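Local coordinates for protein glycerol dehydrogenase (Bacillus coagulans, PDB 6CSJ) that probably catalyses the oxidation of glycerol and related polyols, and in this double mutant has an acquired D-lactate dehydrogenase activity, at residues Met169-Ala174 and Ala252-His257; Ile200-Leu205 and Ser241-Glu246; Leu205-Gln210 and Glu294-Phe299; Lys218-Lys223 and Glu228-Ile233. The protein carries 2 engineered substitutions. All coordinates share one frame; numbering follows the deposited sequence.

Interaction 1. Residues Met169-Ala174 and Ala252-His257; sequences MGDALA and AAHAIH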
loop_
_atom_site.group_PDB
_atom_site.type_symbol
_atom_site.label_atom_id
_atom_site.label_comp_id
_atom_site.label_asym_id
_atom_site.label_seq_id
_atom_site.Cartn_x
_atom_site.Cartn_y
_atom_site.Cartn_z
ATOM N N MET A 169 -3.668 -5.619 -5.779
ATOM C CA MET A 169 -3.859 -5.328 -7.209
ATOM C C MET A 169 -4.734 -4.081 -7.394
ATOM O O MET A 169 -4.458 -3.253 -8.263
ATOM C CB MET A 169 -4.465 -6.521 -7.968
ATOM C CG MET A 169 -3.664 -7.819 -7.904
ATOM S SD MET A 169 -4.533 -9.160 -8.750
ATOM C CE MET A 169 -3.721 -10.623 -8.088
ATOM N N GLY A 170 -5.778 -3.955 -6.571
ATOM C CA GLY A 170 -6.656 -2.782 -6.594
ATOM C C GLY A 170 -5.909 -1.493 -6.300
ATOM O O GLY A 170 -6.047 -0.501 -7.036
ATOM N N ASP A 171 -5.103 -1.533 -5.236
ATOM C CA ASP A 171 -4.219 -0.433 -4.848
ATOM C C ASP A 171 -3.234 -0.093 -5.976
ATOM O O ASP A 171 -3.067 1.073 -6.327
ATOM C CB ASP A 171 -3.461 -0.805 -3.558
ATOM C CG ASP A 171 -3.131 0.395 -2.678
ATOM O OD1 ASP A 171 -3.954 1.346 -2.633
ATOM O OD2 ASP A 171 -2.073 0.379 -2.007
ATOM N N ALA A 172 -2.614 -1.122 -6.556
ATOM C CA ALA A 172 -1.679 -0.966 -7.688
ATOM C C ALA A 172 -2.319 -0.395 -8.969
ATOM O O ALA A 172 -1.655 0.292 -9.751
ATOM C CB ALA A 172 -1.010 -2.298 -7.996
ATOM N N LEU A 173 -3.604 -0.680 -9.157
ATOM C CA LEU A 173 -4.353 -0.263 -10.342
ATOM C C LEU A 173 -4.428 1.260 -10.500
ATOM O O LEU A 173 -4.387 1.772 -11.619
ATOM C CB LEU A 173 -5.764 -0.853 -10.279
ATOM C CG LEU A 173 -6.546 -1.024 -11.569
ATOM C CD1 LEU A 173 -5.793 -1.895 -12.572
ATOM C CD2 LEU A 173 -7.912 -1.629 -11.237
ATOM N N ALA A 174 -4.514 1.978 -9.379
ATOM C CA ALA A 174 -4.585 3.433 -9.389
ATOM C C ALA A 174 -3.294 4.123 -9.801
ATOM O O ALA A 174 -3.341 5.251 -10.295
ATOM C CB ALA A 174 -4.991 3.942 -8.016
ATOM N N ALA A 252 -7.122 11.606 -7.643
ATOM C CA ALA A 252 -8.531 11.523 -7.268
ATOM C C ALA A 252 -8.891 10.206 -6.620
ATOM O O ALA A 252 -9.742 10.178 -5.741
ATOM C CB ALA A 252 -9.415 11.758 -8.493
ATOM N N ALA A 253 -8.261 9.119 -7.061
ATOM C CA ALA A 253 -8.569 7.770 -6.559
ATOM C C ALA A 253 -8.308 7.616 -5.066
ATOM O O ALA A 253 -9.151 7.077 -4.355
ATOM C CB ALA A 253 -7.795 6.717 -7.327
ATOM N N HIS A 254 -7.150 8.085 -4.604
ATOM C CA HIS A 254 -6.847 8.072 -3.167
ATOM C C HIS A 254 -7.708 9.040 -2.370
ATOM O O HIS A 254 -8.153 8.698 -1.269
ATOM C CB HIS A 254 -5.341 8.272 -2.872
ATOM C CG HIS A 254 -4.570 6.981 -2.811
ATOM N ND1 HIS A 254 -4.334 6.202 -3.933
ATOM C CD2 HIS A 254 -4.124 6.248 -1.754
ATOM C CE1 HIS A 254 -3.696 5.102 -3.579
ATOM N NE2 HIS A 254 -3.535 5.117 -2.264
ATOM N N ALA A 255 -7.964 10.229 -2.927
ATOM C CA ALA A 255 -8.870 11.190 -2.292
ATOM C C ALA A 255 -10.272 10.616 -2.142
ATOM O O ALA A 255 -10.880 10.748 -1.086
ATOM C CB ALA A 255 -8.908 12.492 -3.061
ATOM N N ILE A 256 -10.763 9.957 -3.190
ATOM C CA ILE A 256 -12.076 9.312 -3.159
ATOM C C ILE A 256 -12.087 8.122 -2.182
ATOM O O ILE A 256 -13.087 7.925 -1.480
ATOM C CB ILE A 256 -12.572 8.943 -4.586
ATOM C CG1 ILE A 256 -12.892 10.225 -5.367
ATOM C CG2 ILE A 256 -13.828 8.065 -4.536
ATOM C CD1 ILE A 256 -12.982 10.044 -6.875
ATOM N N HIS A 257 -10.992 7.348 -2.130
ATOM C CA HIS A 257 -10.797 6.339 -1.066
ATOM C C HIS A 257 -11.009 6.940 0.343
ATOM O O HIS A 257 -11.740 6.372 1.153
ATOM C CB HIS A 257 -9.412 5.659 -1.165
ATOM C CG HIS A 257 -8.935 5.050 0.122
ATOM N ND1 HIS A 257 -8.284 5.777 1.096
ATOM C CD2 HIS A 257 -9.027 3.788 0.601
ATOM C CE1 HIS A 257 -7.995 4.990 2.115
ATOM N NE2 HIS A 257 -8.431 3.777 1.839
#
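Ala174 and Ala253 bring the two backbones closest, their CA atoms 6.5 Å apart where the last turn of helix 162-173 passes the start of helix 252-259. Both CB atoms point across this gap and meet at 4.0 Å between Ala174 CB and Ala253 CB, a small apolar contact made by methyl groups alone. Val275 and Thr279 of helix 271-285 also lie against Ala174.

Beside the methyl pair Asp171 faces His254 without bonding to it. Asp171 reaches over with OD1, which stops 3.8 Å from His254 NE2, too far for a direct bond. The two side chains run at about a right angle to each other, with carboxylate and imidazole planes 46° apart; OD1 lies oblique to the ring. Each group is held by its other polar atom: Asp171 OD2 bonds to the backbone N of Asn121, while His254 ND1 bonds to Glu178 OE1, which helps fix the turn of the ring and leaves NE2 on the side nearer the aspartate, though not aimed at OD1. Asp171 OD1 is buried and has no hydrogen-bonding partner in the model.

His271 lies against both side chains, its ring meeting that of His254 with the planes about 55° apart. A carboxylate and two imidazoles converging from separate helices are consistent with the catalytic metal site of the iron-containing alcohol dehydrogenase family, whose glycerol dehydrogenases typically use zinc.

Interaction 2. Residues Ile200-Leu205 and Ser241-Glu246; sequences IALAKL and SGIGSE. Engineered in segment 241-246: Ser245 (natural residue Phe).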
loop_
_atom_site.group_PDB
_atom_site.type_symbol
_atom_site.label_atom_id
_atom_site.label_comp_id
_atom_site.label_asym_id
_atom_site.label_seq_id
_atom_site.Cartn_x
_atom_site.Cartn_y
_atom_site.Cartn_z
ATOM N N ILE A 200 7.194 7.595 -13.666
ATOM C CA ILE A 200 6.036 7.397 -14.551
ATOM C C ILE A 200 6.183 6.076 -15.330
ATOM O O ILE A 200 5.208 5.346 -15.501
ATOM C CB ILE A 200 5.753 8.645 -15.458
ATOM C CG1 ILE A 200 4.371 8.579 -16.098
ATOM C CG2 ILE A 200 6.791 8.821 -16.556
ATOM C CD1 ILE A 200 3.230 8.680 -15.112
ATOM N N ALA A 201 7.402 5.747 -15.743
ATOM C CA ALA A 201 7.685 4.454 -16.382
ATOM C C ALA A 201 7.406 3.253 -15.462
ATOM O O ALA A 201 6.833 2.258 -15.901
ATOM C CB ALA A 201 9.117 4.417 -16.880
ATOM N N LEU A 202 7.800 3.354 -14.193
ATOM C CA LEU A 202 7.506 2.308 -13.203
ATOM C C LEU A 202 6.002 2.211 -12.889
ATOM O O LEU A 202 5.471 1.112 -12.720
ATOM C CB LEU A 202 8.325 2.512 -11.920
ATOM C CG LEU A 202 9.842 2.323 -12.080
ATOM C CD1 LEU A 202 10.578 2.643 -10.795
ATOM C CD2 LEU A 202 10.217 0.913 -12.516
ATOM N N ALA A 203 5.325 3.356 -12.831
ATOM C CA ALA A 203 3.871 3.392 -12.667
ATOM C C ALA A 203 3.135 2.723 -13.843
ATOM O O ALA A 203 2.175 1.978 -13.647
ATOM C CB ALA A 203 3.406 4.830 -12.506
ATOM N N LYS A 204 3.600 3.001 -15.056
ATOM C CA LYS A 204 3.036 2.410 -16.282
ATOM C C LYS A 204 3.261 0.884 -16.301
ATOM O O LYS A 204 2.331 0.109 -16.563
ATOM C CB LYS A 204 3.636 3.122 -17.523
ATOM C CG LYS A 204 3.289 2.594 -18.913
ATOM C CD LYS A 204 1.804 2.574 -19.200
ATOM C CE LYS A 204 1.487 1.993 -20.572
ATOM N NZ LYS A 204 0.067 1.526 -20.602
ATOM N N LEU A 205 4.483 0.453 -15.990
ATOM C CA LEU A 205 4.772 -0.981 -15.879
ATOM C C LEU A 205 3.905 -1.648 -14.807
ATOM O O LEU A 205 3.478 -2.786 -14.983
ATOM C CB LEU A 205 6.248 -1.223 -15.588
ATOM C CG LEU A 205 6.700 -2.687 -15.485
ATOM C CD1 LEU A 205 6.588 -3.421 -16.820
ATOM C CD2 LEU A 205 8.123 -2.730 -14.947
ATOM N N SER A 241 4.369 -0.066 -7.705
ATOM C CA SER A 241 3.285 0.776 -7.212
ATOM C C SER A 241 3.751 1.736 -6.101
ATOM O O SER A 241 3.256 2.859 -6.011
ATOM C CB SER A 241 2.142 -0.090 -6.679
ATOM O OG SER A 241 1.077 0.707 -6.198
ATOM N N GLY A 242 4.671 1.277 -5.248
ATOM C CA GLY A 242 5.234 2.095 -4.182
ATOM C C GLY A 242 6.023 3.294 -4.678
ATOM O O GLY A 242 5.756 4.427 -4.265
ATOM N N ILE A 243 6.978 3.051 -5.571
ATOM C CA ILE A 243 7.762 4.143 -6.176
ATOM C C ILE A 243 6.856 4.974 -7.098
ATOM O O ILE A 243 6.930 6.209 -7.113
ATOM C CB ILE A 243 9.004 3.640 -6.968
ATOM C CG1 ILE A 243 9.893 2.713 -6.116
ATOM C CG2 ILE A 243 9.824 4.814 -7.498
ATOM C CD1 ILE A 243 10.172 3.192 -4.705
ATOM N N GLY A 244 5.995 4.289 -7.848
ATOM C CA GLY A 244 5.075 4.939 -8.768
ATOM C C GLY A 244 4.154 5.943 -8.106
ATOM O O GLY A 244 3.957 7.031 -8.637
ATOM N N SER A 245 3.581 5.593 -6.955
ATOM C CA SER A 245 2.654 6.507 -6.296
ATOM C C SER A 245 3.384 7.574 -5.474
ATOM O O SER A 245 3.062 8.755 -5.591
ATOM C CB SER A 245 1.597 5.767 -5.476
ATOM O OG SER A 245 2.199 4.916 -4.542
ATOM N N GLU A 246 4.375 7.180 -4.684
ATOM C CA GLU A 246 5.112 8.142 -3.861
ATOM C C GLU A 246 5.943 9.135 -4.683
ATOM O O GLU A 246 5.987 10.306 -4.331
ATOM C CB GLU A 246 6.009 7.430 -2.830
ATOM C CG GLU A 246 6.625 8.373 -1.799
ATOM C CD GLU A 246 7.620 7.683 -0.876
ATOM O OE1 GLU A 246 8.591 7.064 -1.377
ATOM O OE2 GLU A 246 7.444 7.780 0.362
#
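Ala203 and Gly244 set the spacing of this helix pair: their CA atoms lie only 4.4 Å apart, an approach open to the backbones because Gly244 has no side chain. The apolar contacts gather around this point. Ala203 CB rests 4.1 Å from Gly244 CA, a methyl group set against bare backbone. Beside it, Leu202 and Ile243 lie alongside one another and point the same way, with Leu202 CD1 at 4.0 Å from Ile243 CG2. Ile243 places CG1 beside its backbone N (chi1 -53°), which leaves the CG2 branch to meet the leucine while the longer arm leads away.

The polar bonds do not join the two segments. Within 241-246 the engineered Ser245, a phenylalanine in the natural sequence, gives its OG proton to Ser241 O at 2.7 Å, with a C=O...OG angle of 152°. Ser241 O thus accepts two bonds, since Ser245 N also donates to it in the helical pattern. Ser241 OG bonds to Thr175 OG1 and Asn121 ND2.

Around this helix crossing, Thr175 and Ala179 of helix 175-185 pack on Ala203, Leu240 from the preceding turn of helix 228-248 extends the contact with Leu202, and Ile5 and Pro8, leading into strand 10-14, cover Ile243.

Interaction 3. Residues Leu205-Gln210 and Glu294-Phe299; sequences LCYDTQ and EEVVSF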
loop_
_atom_site.group_PDB
_atom_site.type_symbol
_atom_site.label_atom_id
_atom_site.label_comp_id
_atom_site.label_asym_id
_atom_site.label_seq_id
_atom_site.Cartn_x
_atom_site.Cartn_y
_atom_site.Cartn_z
ATOM N N LEU A 205 4.483 0.453 -15.990
ATOM C CA LEU A 205 4.772 -0.981 -15.879
ATOM C C LEU A 205 3.905 -1.648 -14.807
ATOM O O LEU A 205 3.478 -2.786 -14.983
ATOM C CB LEU A 205 6.248 -1.223 -15.588
ATOM C CG LEU A 205 6.700 -2.687 -15.485
ATOM C CD1 LEU A 205 6.588 -3.421 -16.820
ATOM C CD2 LEU A 205 8.123 -2.730 -14.947
ATOM N N CYS A 206 3.651 -0.935 -13.711
ATOM C CA CYS A 206 2.778 -1.429 -12.655
ATOM C C CYS A 206 1.408 -1.790 -13.222
ATOM O O CYS A 206 0.968 -2.926 -13.072
ATOM C CB CYS A 206 2.648 -0.408 -11.509
ATOM S SG CYS A 206 1.549 -0.943 -10.171
ATOM N N TYR A 207 0.771 -0.832 -13.900
ATOM C CA TYR A 207 -0.544 -1.035 -14.528
ATOM C C TYR A 207 -0.544 -2.197 -15.529
ATOM O O TYR A 207 -1.387 -3.090 -15.451
ATOM C CB TYR A 207 -1.033 0.250 -15.240
ATOM C CG TYR A 207 -2.363 0.053 -15.944
ATOM C CD1 TYR A 207 -3.552 -0.057 -15.216
ATOM C CD2 TYR A 207 -2.425 -0.095 -17.331
ATOM C CE1 TYR A 207 -4.762 -0.265 -15.850
ATOM C CE2 TYR A 207 -3.642 -0.308 -17.979
ATOM C CZ TYR A 207 -4.802 -0.395 -17.238
ATOM O OH TYR A 207 -5.986 -0.617 -17.881
ATOM N N ASP A 208 0.398 -2.165 -16.462
ATOM C CA ASP A 208 0.540 -3.217 -17.471
ATOM C C ASP A 208 0.696 -4.611 -16.859
ATOM O O ASP A 208 0.134 -5.578 -17.383
ATOM C CB ASP A 208 1.747 -2.950 -18.374
ATOM C CG ASP A 208 1.561 -1.742 -19.279
ATOM O OD1 ASP A 208 0.438 -1.237 -19.406
ATOM O OD2 ASP A 208 2.565 -1.293 -19.871
ATOM N N THR A 209 1.458 -4.701 -15.770
ATOM C CA THR A 209 1.669 -5.967 -15.066
ATOM C C THR A 209 0.367 -6.475 -14.429
ATOM O O THR A 209 0.092 -7.667 -14.479
ATOM C CB THR A 209 2.790 -5.859 -13.993
ATOM O OG1 THR A 209 4.003 -5.383 -14.596
ATOM C CG2 THR A 209 3.066 -7.199 -13.348
ATOM N N GLN A 210 -0.445 -5.578 -13.872
ATOM C CA GLN A 210 -1.744 -5.988 -13.322
ATOM C C GLN A 210 -2.626 -6.607 -14.406
ATOM O O GLN A 210 -3.169 -7.695 -14.205
ATOM C CB GLN A 210 -2.489 -4.821 -12.661
ATOM C CG GLN A 210 -1.779 -4.165 -11.486
ATOM C CD GLN A 210 -1.426 -5.133 -10.365
ATOM O OE1 GLN A 210 -2.184 -6.065 -10.077
ATOM N NE2 GLN A 210 -0.275 -4.910 -9.722
ATOM N N GLU A 294 -13.302 0.210 -19.984
ATOM C CA GLU A 294 -13.660 -1.199 -20.191
ATOM C C GLU A 294 -12.520 -2.136 -19.790
ATOM O O GLU A 294 -12.783 -3.173 -19.182
ATOM C CB GLU A 294 -14.090 -1.463 -21.638
ATOM C CG GLU A 294 -15.489 -0.972 -21.948
ATOM C CD GLU A 294 -15.888 -1.093 -23.411
ATOM O OE1 GLU A 294 -15.267 -1.882 -24.154
ATOM O OE2 GLU A 294 -16.844 -0.400 -23.807
ATOM N N GLU A 295 -11.279 -1.776 -20.117
ATOM C CA GLU A 295 -10.125 -2.583 -19.721
ATOM C C GLU A 295 -9.995 -2.681 -18.184
ATOM O O GLU A 295 -9.725 -3.762 -17.664
ATOM C CB GLU A 295 -8.836 -2.044 -20.352
ATOM C CG GLU A 295 -7.591 -2.836 -19.993
ATOM C CD GLU A 295 -6.383 -2.456 -20.812
ATOM O OE1 GLU A 295 -6.215 -3.030 -21.913
ATOM O OE2 GLU A 295 -5.588 -1.599 -20.365
ATOM N N VAL A 296 -10.213 -1.569 -17.476
ATOM C CA VAL A 296 -10.167 -1.551 -16.008
ATOM C C VAL A 296 -11.318 -2.342 -15.384
ATOM O O VAL A 296 -11.098 -3.148 -14.474
ATOM C CB VAL A 296 -10.155 -0.098 -15.449
ATOM C CG1 VAL A 296 -10.373 -0.074 -13.938
ATOM C CG2 VAL A 296 -8.830 0.573 -15.797
ATOM N N VAL A 297 -12.539 -2.105 -15.852
ATOM C CA VAL A 297 -13.707 -2.778 -15.282
ATOM C C VAL A 297 -13.603 -4.285 -15.523
ATOM O O VAL A 297 -13.906 -5.080 -14.634
ATOM C CB VAL A 297 -15.033 -2.231 -15.851
ATOM C CG1 VAL A 297 -16.229 -3.038 -15.341
ATOM C CG2 VAL A 297 -15.201 -0.754 -15.482
ATOM N N SER A 298 -13.153 -4.657 -16.728
ATOM C CA SER A 298 -12.974 -6.055 -17.115
ATOM C C SER A 298 -11.943 -6.760 -16.224
ATOM O O SER A 298 -12.199 -7.853 -15.703
ATOM C CB SER A 298 -12.552 -6.154 -18.581
ATOM O OG SER A 298 -12.364 -7.504 -18.976
ATOM N N PHE A 299 -10.786 -6.131 -16.054
ATOM C CA PHE A 299 -9.778 -6.646 -15.146
ATOM C C PHE A 299 -10.327 -6.829 -13.723
ATOM O O PHE A 299 -10.106 -7.878 -13.109
ATOM C CB PHE A 299 -8.534 -5.753 -15.100
ATOM C CG PHE A 299 -7.594 -6.126 -14.005
ATOM C CD1 PHE A 299 -6.850 -7.290 -14.106
ATOM C CD2 PHE A 299 -7.512 -5.368 -12.837
ATOM C CE1 PHE A 299 -5.999 -7.678 -13.073
ATOM C CE2 PHE A 299 -6.665 -5.748 -11.804
ATOM C CZ PHE A 299 -5.905 -6.899 -11.921
#
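Tyr207 and Gln210 of helix 197-221 meet Glu295, Val296 and Phe299 of helix 290-303 across axes that stay 12.0 Å apart and are inclined at 53°, so long side chains must bridge the gap.

The tight end is at Phe299. Its ring is pushed against the backbone of Gln210, with Phe299 CE1 only 3.0 Å from Gln210 O, the oxygen lying oblique to the ring. Phe299 CZ rests at 4.1 Å from Gln210 CB. The amide of Gln210 turns elsewhere, its NE2 bonding to Asn237 OD1 of helix 228-248.

The Tyr207 side runs from a buried ring and valine out to the exposed carboxylate of Glu295, which is the solvent side. Tyr207 holds CG anti to its backbone N (chi1 178°), which sends the ring out across the gap; Phe177 meets the ring edge-to-face. The buried phenol reaches the exposed acid: Tyr207 OH donates to Glu295 OE2 at 2.7 Å, using the anti lone pair of the carboxylate, whose plane is turned 35° from the ring. Val296 CG2 sits at the ring edge, 3.7 Å from Tyr207 OH. A phenylalanine in place of Tyr207 would probably leave Glu295 OE2 without this donor and its carboxylate free to swing into solvent.

Asp208 OD1 lies 6.1 Å from Glu295 OE2 but is salt-bridged to Lys204. The phenol donates to one carboxylate oxygen of Glu295 and would probably stabilise its negative charge, while the inner end rests on a phenylalanine ring set against a backbone carbonyl and the CB of Gln210.

Interaction 4. Residues Lys218-Lys223 and Glu228-Ile233; sequences KLAAEK and EAVEKI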
loop_
_atom_site.group_PDB
_atom_site.type_symbol
_atom_site.label_atom_id
_atom_site.label_comp_id
_atom_site.label_asym_id
_atom_site.label_seq_id
_atom_site.Cartn_x
_atom_site.Cartn_y
_atom_site.Cartn_z
ATOM N N LYS A 218 -3.712 -14.557 -9.295
ATOM C CA LYS A 218 -4.828 -14.923 -8.412
ATOM C C LYS A 218 -5.094 -16.436 -8.388
ATOM O O LYS A 218 -5.252 -17.011 -7.326
ATOM C CB LYS A 218 -6.126 -14.198 -8.789
ATOM C CG LYS A 218 -7.276 -14.567 -7.855
ATOM C CD LYS A 218 -8.583 -13.864 -8.177
ATOM C CE LYS A 218 -9.688 -14.489 -7.321
ATOM N NZ LYS A 218 -10.885 -13.620 -7.143
ATOM N N LEU A 219 -5.154 -17.064 -9.557
ATOM C CA LEU A 219 -5.440 -18.505 -9.651
ATOM C C LEU A 219 -4.424 -19.378 -8.889
ATOM O O LEU A 219 -4.795 -20.408 -8.315
ATOM C CB LEU A 219 -5.522 -18.944 -11.114
ATOM C CG LEU A 219 -6.709 -18.369 -11.889
ATOM C CD1 LEU A 219 -6.585 -18.701 -13.365
ATOM C CD2 LEU A 219 -8.037 -18.854 -11.323
ATOM N N ALA A 220 -3.166 -18.947 -8.878
ATOM C CA ALA A 220 -2.121 -19.575 -8.071
ATOM C C ALA A 220 -2.256 -19.248 -6.569
ATOM O O ALA A 220 -2.166 -20.150 -5.722
ATOM C CB ALA A 220 -0.741 -19.169 -8.584
ATOM N N ALA A 221 -2.472 -17.968 -6.244
ATOM C CA ALA A 221 -2.518 -17.505 -4.842
ATOM C C ALA A 221 -3.732 -18.015 -4.059
ATOM O O ALA A 221 -3.641 -18.197 -2.858
ATOM C CB ALA A 221 -2.446 -15.988 -4.768
ATOM N N GLU A 222 -4.851 -18.252 -4.735
ATOM C CA GLU A 222 -6.013 -18.931 -4.143
ATOM C C GLU A 222 -5.688 -20.300 -3.528
ATOM O O GLU A 222 -6.358 -20.712 -2.591
ATOM C CB GLU A 222 -7.092 -19.169 -5.202
ATOM C CG GLU A 222 -7.922 -17.952 -5.535
ATOM C CD GLU A 222 -8.927 -18.207 -6.640
ATOM O OE1 GLU A 222 -8.676 -19.070 -7.525
ATOM O OE2 GLU A 222 -9.971 -17.534 -6.622
ATOM N N LYS A 223 -4.708 -21.003 -4.092
ATOM C CA LYS A 223 -4.248 -22.295 -3.577
ATOM C C LYS A 223 -2.969 -22.140 -2.748
ATOM O O LYS A 223 -2.300 -23.124 -2.435
ATOM C CB LYS A 223 -3.988 -23.254 -4.738
ATOM C CG LYS A 223 -5.180 -23.531 -5.617
ATOM C CD LYS A 223 -6.227 -24.322 -4.868
ATOM C CE LYS A 223 -7.268 -24.927 -5.815
ATOM N NZ LYS A 223 -8.264 -23.940 -6.332
ATOM N N GLU A 228 5.669 -17.666 -11.077
ATOM C CA GLU A 228 6.307 -16.430 -11.537
ATOM C C GLU A 228 5.301 -15.269 -11.743
ATOM O O GLU A 228 5.669 -14.095 -11.634
ATOM C CB GLU A 228 7.131 -16.711 -12.797
ATOM C CG GLU A 228 7.776 -15.509 -13.481
ATOM C CD GLU A 228 8.777 -14.759 -12.616
ATOM O OE1 GLU A 228 9.210 -15.267 -11.573
ATOM O OE2 GLU A 228 9.150 -13.644 -12.982
ATOM N N ALA A 229 4.037 -15.594 -12.016
ATOM C CA ALA A 229 2.984 -14.585 -12.085
ATOM C C ALA A 229 2.779 -13.947 -10.720
ATOM O O ALA A 229 2.605 -12.735 -10.623
ATOM C CB ALA A 229 1.681 -15.182 -12.586
ATOM N N VAL A 230 2.797 -14.771 -9.673
ATOM C CA VAL A 230 2.679 -14.267 -8.302
ATOM C C VAL A 230 3.894 -13.408 -7.961
ATOM O O VAL A 230 3.738 -12.350 -7.375
ATOM C CB VAL A 230 2.474 -15.406 -7.277
ATOM C CG1 VAL A 230 2.454 -14.858 -5.855
ATOM C CG2 VAL A 230 1.168 -16.122 -7.562
ATOM N N GLU A 231 5.087 -13.854 -8.356
ATOM C CA GLU A 231 6.316 -13.068 -8.180
ATOM C C GLU A 231 6.210 -11.686 -8.826
ATOM O O GLU A 231 6.549 -10.686 -8.198
ATOM C CB GLU A 231 7.556 -13.808 -8.724
ATOM C CG GLU A 231 7.939 -15.085 -7.960
ATOM C CD GLU A 231 8.718 -14.861 -6.660
ATOM O OE1 GLU A 231 9.331 -13.786 -6.471
ATOM O OE2 GLU A 231 8.720 -15.791 -5.819
ATOM N N LYS A 232 5.722 -11.620 -10.063
ATOM C CA LYS A 232 5.617 -10.332 -10.761
ATOM C C LYS A 232 4.588 -9.396 -10.130
ATOM O O LYS A 232 4.811 -8.185 -10.078
ATOM C CB LYS A 232 5.298 -10.537 -12.240
ATOM C CG LYS A 232 6.487 -10.989 -13.055
ATOM C CD LYS A 232 6.090 -11.177 -14.501
ATOM C CE LYS A 232 7.204 -11.759 -15.353
ATOM N NZ LYS A 232 6.602 -12.405 -16.549
ATOM N N ILE A 233 3.469 -9.965 -9.673
ATOM C CA ILE A 233 2.416 -9.200 -9.014
ATOM C C ILE A 233 2.882 -8.670 -7.658
ATOM O O ILE A 233 2.578 -7.533 -7.312
ATOM C CB ILE A 233 1.109 -10.021 -8.889
ATOM C CG1 ILE A 233 0.371 -10.050 -10.239
ATOM C CG2 ILE A 233 0.183 -9.497 -7.793
ATOM C CD1 ILE A 233 -0.084 -8.701 -10.785
#
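With a chi1 of 176°, Val230 turns CG1 away from its own N and brings CG2 round beside it, facing helix 197-221. There Val230 CG2 meets Ala220 CB at 3.7 Å, one methyl against another. The same branch also lies over the backbone beyond Ala220, with 4.3 Å from Val230 CG2 to Ala221 N. Ala221 points its own methyl to the same side, but it remains a little further off, 4.6 Å between Ala221 CB and Val230 CG2. A single branched side chain therefore fits against two successive alanines, whose small size lets the CA atoms of Ala221 and Val230 come to 7.0 Å.

The two helices follow one another through a short turn and run back roughly antiparallel, forming an alpha-alpha hairpin, and this contact lies next to its bend. Toward the bend the helical pattern tightens: Glu222 N still bonds to Lys218 O, four residues back, whereas Lys223 N takes Ala220 O, three residues back, at 3.1 Å. Thr227, in the turn, touches Ala220 and accepts a weak bond from Val230 N through its OG1, so the turn lies against Ala220 and is weakly tied to the start of helix 228-248.

Leu165 of helix 162-173 lies against both Ala221 and Ile233, covering the hairpin from a third helix. On the flanks, Lys218 NZ bonds to Val303 O at the end of helix 290-303, and Glu231 OE2 to Thr154 OG1.

In the fold
All four contacts lie in the helical part of the chain, beyond the parallel sheet that ends with strand 149-153. From the N terminus, interaction 1 opens first, at 169-174, followed by interactions 2 and 3, which share Leu205, and then interaction 4. Interaction 4 closes at once, over four intervening residues, and is nested inside the other three. Interaction 2 closes next, within the loop of interaction 1, which closes at 252-257. Interaction 3 closes last, at 294-299, and so crosses both. Helix 197-221 serves interactions 2, 3 and 4, joining helices 228-248 and 290-303, while Gln210 packs on Met169 and Ala172, linking interaction 3 to interaction 1.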